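Local coordinates for protein peroxisomal acyl-coenzyme A oxidase 1 (Arabidopsis thaliana, PDB 1W07) that catalyses the FAD-dependent desaturation of long- and medium-chain acyl-CoAs to 2-trans-enoyl-CoAs in peroxisomes, passing electrons to oxygen to give hydrogen peroxide, at residues T227-N235 with E412-Y423. The protein carries 1 engineered substitution. Numbering follows the deposited sequence.
Sequences TKMGNGAYN and ELFAVYVPACTY. With FAD (flavin-adenine dinucleotide), chain I.
Glu412 OE2 is held by two groups: the backbone N of Ala233 donates a nearly straight hydrogen bond to it (2.8 Å, 168°), and Arg53 forms a salt bridge with the same oxygen. The amide uses the anti lone pair of OE2. With CG anti to the backbone N (chi1 -174°) and the chain extended beyond it, the carboxylate reaches from helix 410-417 to the tight loop 227-235. Shortening this side chain to an alanine is likely to leave the Ala233 amide without its acceptor and the Arg53 charge without this mate. Beside this bond the loop lies close on the helix, Ala233 CB resting 3.9 Å from Val416 CB. Ala415 CB points into the loop, 3.9 Å from Gly230 CA, where a side chain on Gly230 would clash with it. Met229, fully extended, brings CE to 3.4 Å from Phe414 CE2, meeting the ring obliquely, while its SD lies against Val418 CG2. Farther along, the Tyr234 ring presents its edge to the carbonyl of Val416, CE1 3.3 Å from Val416 O, and its CD1 packs on Val416 CG2. The C7M methyl of FAD sits over one face of this ring and also touches Pro419 CB at 3.7 Å. Thr422 OG1 shares a 2.8 Å hydrogen bond with FAD O4', and Tyr404 of the second subunit packs on Tyr234 and Pro419. The contact thus joins the middle beta-domain to the helical C-alpha1 domain beside the dimethylbenzene end of the flavin, in the FAD site between domains and subunits of the acyl-CoA dehydrogenase/oxidase fold.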
ATOM      1  N   THR B 227      19.240   0.111   3.672  1.00 17.12           N
ATOM      2  CA  THR B 227      18.249  -0.746   3.046  1.00 16.05           C
ATOM      3  C   THR B 227      16.892  -0.064   2.953  1.00 16.07           C
ATOM      4  O   THR B 227      16.447   0.618   3.879  1.00 14.90           O
ATOM      5  CB  THR B 227      18.120  -2.092   3.809  1.00 16.95           C
ATOM      6  OG1 THR B 227      19.380  -2.761   3.775  1.00 25.00           O
ATOM      7  CG2 THR B 227      17.067  -2.990   3.162  1.00 15.87           C
ATOM      8  N   LYS B 228      16.227  -0.262   1.824  1.00 15.42           N
ATOM      9  CA  LYS B 228      14.938   0.355   1.577  1.00 14.67           C
ATOM     10  C   LYS B 228      13.795  -0.653   1.539  1.00 15.46           C
ATOM     11  O   LYS B 228      13.997  -1.863   1.512  1.00 10.95           O
ATOM     12  CB  LYS B 228      15.000   1.126   0.252  1.00 14.21           C
ATOM     13  CG  LYS B 228      15.903   2.376   0.321  1.00 15.47           C
ATOM     14  CD  LYS B 228      16.742   2.605  -0.935  1.00 17.54           C
ATOM     15  CE  LYS B 228      17.708   1.461  -1.176  1.00 17.84           C
ATOM     16  NZ  LYS B 228      18.649   1.782  -2.277  1.00 15.33           N
ATOM     17  N   MET B 229      12.586  -0.125   1.543  1.00 17.21           N
ATOM     18  CA  MET B 229      11.373  -0.915   1.496  1.00 17.57           C
ATOM     19  C   MET B 229      11.370  -2.015   0.429  1.00 16.91           C
ATOM     20  O   MET B 229      11.656  -1.768  -0.744  1.00 15.00           O
ATOM     21  CB  MET B 229      10.207   0.047   1.256  1.00 18.86           C
ATOM     22  CG  MET B 229       8.875  -0.598   0.973  1.00 21.06           C
ATOM     23  SD  MET B 229       7.572   0.635   0.771  1.00 21.19           S
ATOM     24  CE  MET B 229       6.209  -0.463   0.359  1.00 24.39           C
ATOM     25  N   GLY B 230      11.034  -3.228   0.858  1.00 17.91           N
ATOM     26  CA  GLY B 230      10.920  -4.352  -0.057  1.00 16.33           C
ATOM     27  C   GLY B 230      12.130  -5.234  -0.298  1.00 17.98           C
ATOM     28  O   GLY B 230      13.271  -4.801  -0.152  1.00 16.87           O
ATOM     29  N   ASN B 231      11.873  -6.488  -0.659  1.00 19.34           N
ATOM     30  CA  ASN B 231      12.942  -7.435  -0.969  1.00 18.35           C
ATOM     31  C   ASN B 231      13.345  -7.199  -2.419  1.00 16.58           C
ATOM     32  O   ASN B 231      12.531  -7.364  -3.320  1.00 12.52           O
ATOM     33  CB  ASN B 231      12.445  -8.863  -0.805  1.00 20.57           C
ATOM     34  CG  ASN B 231      12.154  -9.203   0.626  1.00 23.81           C
ATOM     35  OD1 ASN B 231      13.041  -9.153   1.477  1.00 23.35           O
ATOM     36  ND2 ASN B 231      10.908  -9.549   0.911  1.00 20.00           N
ATOM     37  N   GLY B 232      14.601  -6.830  -2.644  1.00 15.92           N
ATOM     38  CA  GLY B 232      15.058  -6.539  -3.989  1.00 16.35           C
ATOM     39  C   GLY B 232      14.690  -5.090  -4.260  1.00 18.14           C
ATOM     40  O   GLY B 232      15.167  -4.180  -3.577  1.00 17.15           O
ATOM     41  N   ALA B 233      13.837  -4.875  -5.256  1.00 17.83           N
ATOM     42  CA  ALA B 233      13.368  -3.545  -5.614  1.00 16.50           C
ATOM     43  C   ALA B 233      14.485  -2.511  -5.792  1.00 17.62           C
ATOM     44  O   ALA B 233      15.389  -2.698  -6.601  1.00 18.89           O
ATOM     45  CB  ALA B 233      12.343  -3.069  -4.557  1.00 16.60           C
ATOM     46  N   TYR B 234      14.418  -1.410  -5.044  1.00 17.57           N
ATOM     47  CA  TYR B 234      15.427  -0.365  -5.168  1.00 18.25           C
ATOM     48  C   TYR B 234      16.702  -0.675  -4.392  1.00 16.57           C
ATOM     49  O   TYR B 234      17.629   0.136  -4.372  1.00 15.33           O
ATOM     50  CB  TYR B 234      14.866   0.981  -4.685  1.00 23.26           C
ATOM     51  CG  TYR B 234      14.561   1.972  -5.786  1.00 24.42           C
ATOM     52  CD1 TYR B 234      13.368   1.904  -6.510  1.00 26.82           C
ATOM     53  CD2 TYR B 234      15.472   2.982  -6.110  1.00 26.26           C
ATOM     54  CE1 TYR B 234      13.091   2.819  -7.527  1.00 31.42           C
ATOM     55  CE2 TYR B 234      15.203   3.899  -7.126  1.00 28.38           C
ATOM     56  CZ  TYR B 234      14.007   3.809  -7.830  1.00 30.13           C
ATOM     57  OH  TYR B 234      13.717   4.712  -8.822  1.00 33.43           O
ATOM     58  N   ASN B 235      16.771  -1.841  -3.763  1.00 14.37           N
ATOM     59  CA  ASN B 235      17.960  -2.160  -2.997  1.00 15.87           C
ATOM     60  C   ASN B 235      19.168  -2.504  -3.863  1.00 19.90           C
ATOM     61  O   ASN B 235      20.278  -2.673  -3.358  1.00 18.10           O
ATOM     62  CB  ASN B 235      17.644  -3.237  -1.975  1.00 15.46           C
ATOM     63  CG  ASN B 235      16.860  -2.674  -0.805  1.00 15.52           C
ATOM     64  OD1 ASN B 235      17.330  -1.769  -0.116  1.00 10.13           O
ATOM     65  ND2 ASN B 235      15.658  -3.190  -0.587  1.00 10.62           N
ATOM     66  N   GLU B 412       7.175  -6.810  -4.761  1.00 10.78           N
ATOM     67  CA  GLU B 412       8.319  -6.038  -5.210  1.00 10.86           C
ATOM     68  C   GLU B 412       7.905  -4.884  -6.135  1.00 12.73           C
ATOM     69  O   GLU B 412       8.460  -3.783  -6.048  1.00 11.15           O
ATOM     70  CB  GLU B 412       9.337  -6.933  -5.924  1.00  9.54           C
ATOM     71  CG  GLU B 412      10.618  -6.172  -6.276  1.00 11.99           C
ATOM     72  CD  GLU B 412      11.564  -6.970  -7.152  1.00 12.91           C
ATOM     73  OE1 GLU B 412      11.082  -7.715  -8.033  1.00 17.86           O
ATOM     74  OE2 GLU B 412      12.790  -6.828  -6.985  1.00 12.69           O
ATOM     75  N   LEU B 413       6.933  -5.117  -7.014  1.00 10.26           N
ATOM     76  CA  LEU B 413       6.513  -4.073  -7.932  1.00 10.69           C
ATOM     77  C   LEU B 413       6.015  -2.827  -7.187  1.00 13.05           C
ATOM     78  O   LEU B 413       6.316  -1.692  -7.568  1.00 12.39           O
ATOM     79  CB  LEU B 413       5.431  -4.610  -8.871  1.00  9.75           C
ATOM     80  CG  LEU B 413       4.911  -3.621  -9.931  1.00 12.89           C
ATOM     81  CD1 LEU B 413       6.059  -3.187 -10.846  1.00  7.65           C
ATOM     82  CD2 LEU B 413       3.782  -4.271 -10.734  1.00 13.66           C
ATOM     83  N   PHE B 414       5.261  -3.036  -6.117  1.00 13.97           N
ATOM     84  CA  PHE B 414       4.747  -1.935  -5.320  1.00 12.36           C
ATOM     85  C   PHE B 414       5.902  -1.188  -4.659  1.00 12.53           C
ATOM     86  O   PHE B 414       6.005   0.049  -4.734  1.00  9.69           O
ATOM     87  CB  PHE B 414       3.806  -2.466  -4.234  1.00 12.35           C
ATOM     88  CG  PHE B 414       3.259  -1.388  -3.325  1.00 14.32           C
ATOM     89  CD1 PHE B 414       2.342  -0.454  -3.798  1.00 16.52           C
ATOM     90  CD2 PHE B 414       3.677  -1.296  -2.005  1.00 17.09           C
ATOM     91  CE1 PHE B 414       1.847   0.557  -2.981  1.00 18.79           C
ATOM     92  CE2 PHE B 414       3.186  -0.279  -1.165  1.00 24.54           C
ATOM     93  CZ  PHE B 414       2.271   0.649  -1.654  1.00 21.44           C
ATOM     94  N   ALA B 415       6.779  -1.936  -4.006  1.00 10.34           N
ATOM     95  CA  ALA B 415       7.913  -1.328  -3.322  1.00 11.27           C
ATOM     96  C   ALA B 415       8.817  -0.566  -4.296  1.00 13.25           C
ATOM     97  O   ALA B 415       9.242   0.551  -4.005  1.00 13.80           O
ATOM     98  CB  ALA B 415       8.703  -2.414  -2.587  1.00 11.07           C
ATOM     99  N   VAL B 416       9.099  -1.142  -5.460  1.00 12.03           N
ATOM    100  CA  VAL B 416       9.974  -0.462  -6.403  1.00 12.92           C
ATOM    101  C   VAL B 416       9.302   0.763  -7.036  1.00 14.82           C
ATOM    102  O   VAL B 416       9.977   1.740  -7.391  1.00 13.32           O
ATOM    103  CB  VAL B 416      10.462  -1.431  -7.510  1.00 18.69           C
ATOM    104  CG1 VAL B 416       9.369  -1.659  -8.553  1.00 20.20           C
ATOM    105  CG2 VAL B 416      11.734  -0.891  -8.141  1.00 20.14           C
ATOM    106  N   TYR B 417       7.972   0.729  -7.151  1.00 12.04           N
ATOM    107  CA  TYR B 417       7.237   1.840  -7.758  1.00 12.97           C
ATOM    108  C   TYR B 417       6.952   3.063  -6.862  1.00 13.75           C
ATOM    109  O   TYR B 417       7.050   4.204  -7.337  1.00 11.43           O
ATOM    110  CB  TYR B 417       5.895   1.365  -8.330  1.00  7.47           C
ATOM    111  CG  TYR B 417       5.180   2.482  -9.064  1.00  9.40           C
ATOM    112  CD1 TYR B 417       5.585   2.858 -10.351  1.00  7.47           C
ATOM    113  CD2 TYR B 417       4.195   3.251  -8.433  1.00 11.30           C
ATOM    114  CE1 TYR B 417       5.043   3.964 -10.979  1.00 12.14           C
ATOM    115  CE2 TYR B 417       3.646   4.376  -9.063  1.00 12.48           C
ATOM    116  CZ  TYR B 417       4.079   4.720 -10.335  1.00 13.85           C
ATOM    117  OH  TYR B 417       3.540   5.805 -10.992  1.00 13.83           O
ATOM    118  N   VAL B 418       6.598   2.828  -5.589  1.00 14.79           N
ATOM    119  CA  VAL B 418       6.234   3.892  -4.646  1.00 15.29           C
ATOM    120  C   VAL B 418       7.079   5.147  -4.581  1.00 15.63           C
ATOM    121  O   VAL B 418       6.562   6.228  -4.273  1.00 16.83           O
ATOM    122  CB  VAL B 418       6.072   3.389  -3.180  1.00 18.50           C
ATOM    123  CG1 VAL B 418       4.740   2.719  -3.032  1.00 18.67           C
ATOM    124  CG2 VAL B 418       7.191   2.460  -2.790  1.00 19.98           C
ATOM    125  N   PRO B 419       8.374   5.030  -4.833  1.00 16.38           N
ATOM    126  CA  PRO B 419       9.189   6.256  -4.776  1.00 17.49           C
ATOM    127  C   PRO B 419       8.652   7.302  -5.773  1.00 16.82           C
ATOM    128  O   PRO B 419       8.921   8.501  -5.635  1.00 14.92           O
ATOM    129  CB  PRO B 419      10.568   5.760  -5.168  1.00 16.85           C
ATOM    130  CG  PRO B 419      10.593   4.380  -4.628  1.00 15.96           C
ATOM    131  CD  PRO B 419       9.240   3.849  -5.005  1.00 15.79           C
ATOM    132  N   ALA B 420       7.916   6.845  -6.778  1.00 14.36           N
ATOM    133  CA  ALA B 420       7.355   7.735  -7.797  1.00 17.52           C
ATOM    134  C   ALA B 420       6.474   8.829  -7.177  1.00 16.93           C
ATOM    135  O   ALA B 420       6.306   9.903  -7.755  1.00 18.62           O
ATOM    136  CB  ALA B 420       6.548   6.929  -8.818  1.00 15.30           C
ATOM    137  N   CYS B 421       5.911   8.557  -6.005  1.00 14.63           N
ATOM    138  CA  CYS B 421       5.068   9.544  -5.349  1.00 15.22           C
ATOM    139  C   CYS B 421       5.867  10.581  -4.575  1.00 17.78           C
ATOM    140  O   CYS B 421       5.292  11.536  -4.052  1.00 17.27           O
ATOM    141  CB  CYS B 421       4.080   8.861  -4.411  1.00 16.27           C
ATOM    142  SG  CYS B 421       2.981   7.725  -5.269  1.00 17.55           S
ATOM    143  N   THR B 422       7.184  10.400  -4.491  1.00 18.43           N
ATOM    144  CA  THR B 422       7.991  11.362  -3.755  1.00 23.37           C
ATOM    145  C   THR B 422       9.099  12.016  -4.572  1.00 26.18           C
ATOM    146  O   THR B 422       9.336  13.216  -4.447  1.00 28.80           O
ATOM    147  CB  THR B 422       8.608  10.733  -2.475  1.00 22.87           C
ATOM    148  OG1 THR B 422       9.307  11.742  -1.735  1.00 20.27           O
ATOM    149  CG2 THR B 422       9.573   9.613  -2.842  1.00 23.26           C
ATOM    150  N   TYR B 423       9.784  11.244  -5.408  1.00 29.67           N
ATOM    151  CA  TYR B 423      10.852  11.839  -6.198  1.00 32.24           C
ATOM    152  C   TYR B 423      10.265  12.785  -7.227  1.00 30.81           C
ATOM    153  O   TYR B 423       9.135  12.600  -7.673  1.00 25.63           O
ATOM    154  CB  TYR B 423      11.748  10.767  -6.850  1.00 35.46           C
ATOM    155  CG  TYR B 423      11.106   9.880  -7.888  1.00 40.71           C
ATOM    156  CD1 TYR B 423      10.502  10.419  -9.027  1.00 42.31           C
ATOM    157  CD2 TYR B 423      11.163   8.489  -7.768  1.00 43.82           C
ATOM    158  CE1 TYR B 423       9.974   9.592 -10.017  1.00 44.78           C
ATOM    159  CE2 TYR B 423      10.639   7.657  -8.760  1.00 43.23           C
ATOM    160  CZ  TYR B 423      10.047   8.216  -9.879  1.00 45.06           C
ATOM    161  OH  TYR B 423       9.516   7.405 -10.858  1.00 48.43           O
TER
HETATM  162  PA  FAD I1660       8.734  16.579   2.156  1.00 20.64           P
HETATM  163  O1A FAD I1660       8.636  17.499   1.003  1.00 16.75           O
HETATM  164  O2A FAD I1660       9.524  17.015   3.328  1.00 17.34           O
HETATM  165  O5B FAD I1660       7.244  16.191   2.620  1.00 16.95           O
HETATM  166  C5B FAD I1660       7.017  15.391   3.782  1.00 14.41           C
HETATM  167  C4B FAD I1660       5.548  15.486   4.205  1.00 17.12           C
HETATM  168  O4B FAD I1660       5.254  16.877   4.430  1.00 16.36           O
HETATM  169  C3B FAD I1660       4.619  15.016   3.082  1.00 12.60           C
HETATM  170  O3B FAD I1660       3.383  14.562   3.639  1.00 15.74           O
HETATM  171  C2B FAD I1660       4.409  16.300   2.283  1.00 16.69           C
HETATM  172  O2B FAD I1660       3.137  16.274   1.631  1.00 13.64           O
HETATM  173  C1B FAD I1660       4.335  17.325   3.419  1.00 16.87           C
HETATM  174  N9A FAD I1660       4.683  18.682   2.938  1.00 15.69           N
HETATM  175  C8A FAD I1660       5.910  19.134   2.677  1.00 17.20           C
HETATM  176  N7A FAD I1660       5.841  20.399   2.259  1.00 14.24           N
HETATM  177  C5A FAD I1660       4.562  20.755   2.248  1.00 13.49           C
HETATM  178  C6A FAD I1660       3.893  21.929   1.925  1.00 14.48           C
HETATM  179  N6A FAD I1660       4.541  22.980   1.435  1.00 13.14           N
HETATM  180  N1A FAD I1660       2.501  21.968   2.073  1.00 17.37           N
HETATM  181  C2A FAD I1660       1.817  20.836   2.527  1.00 13.71           C
HETATM  182  N3A FAD I1660       2.487  19.734   2.814  1.00 18.81           N
HETATM  183  C4A FAD I1660       3.824  19.664   2.688  1.00 13.08           C
HETATM  184  N1  FAD I1660      17.101  13.266  -4.896  1.00 16.13           N
HETATM  185  C2  FAD I1660      18.182  13.658  -5.696  1.00 18.73           C
HETATM  186  O2  FAD I1660      18.620  14.803  -5.618  1.00 24.47           O
HETATM  187  N3  FAD I1660      18.761  12.726  -6.570  1.00 17.62           N
HETATM  188  C4  FAD I1660      18.266  11.418  -6.637  1.00 20.17           C
HETATM  189  O4  FAD I1660      18.761  10.619  -7.433  1.00 15.16           O
HETATM  190  C4X FAD I1660      17.206  11.032  -5.822  1.00 18.39           C
HETATM  191  N5  FAD I1660      16.749   9.706  -5.818  1.00 16.82           N
HETATM  192  C5X FAD I1660      15.698   9.302  -4.990  1.00 19.12           C
HETATM  193  C6  FAD I1660      15.339   7.961  -4.919  1.00 16.54           C
HETATM  194  C7  FAD I1660      14.373   7.542  -4.013  1.00 18.94           C
HETATM  195  C7M FAD I1660      14.016   6.057  -3.955  1.00 19.89           C
HETATM  196  C8  FAD I1660      13.753   8.474  -3.173  1.00 20.31           C
HETATM  197  C8M FAD I1660      12.685   8.040  -2.166  1.00 19.05           C
HETATM  198  C9  FAD I1660      14.109   9.815  -3.256  1.00 16.78           C
HETATM  199  C9A FAD I1660      15.077  10.243  -4.158  1.00 19.98           C
HETATM  200  N10 FAD I1660      15.496  11.579  -4.202  1.00 16.92           N
HETATM  201  C10 FAD I1660      16.618  11.951  -4.962  1.00 18.32           C
HETATM  202  C1' FAD I1660      14.844  12.613  -3.360  1.00 16.57           C
HETATM  203  C2' FAD I1660      13.501  13.018  -3.976  1.00 17.80           C
HETATM  204  O2' FAD I1660      13.690  13.426  -5.332  1.00 19.53           O
HETATM  205  C3' FAD I1660      12.764  14.123  -3.214  1.00 20.91           C
HETATM  206  O3' FAD I1660      13.595  15.284  -3.131  1.00 23.05           O
HETATM  207  C4' FAD I1660      12.367  13.702  -1.797  1.00 20.36           C
HETATM  208  O4' FAD I1660      12.020  12.315  -1.742  1.00 18.60           O
HETATM  209  C5' FAD I1660      11.180  14.549  -1.339  1.00 23.99           C
HETATM  210  O5' FAD I1660      10.671  14.063  -0.097  1.00 25.84           O
HETATM  211  P   FAD I1660      10.832  14.919   1.251  1.00 21.67           P
HETATM  212  O1P FAD I1660      11.484  14.040   2.244  1.00 19.08           O
HETATM  213  O2P FAD I1660      11.466  16.215   0.921  1.00 22.97           O
HETATM  214  O3P FAD I1660       9.298  15.156   1.664  1.00 19.51           O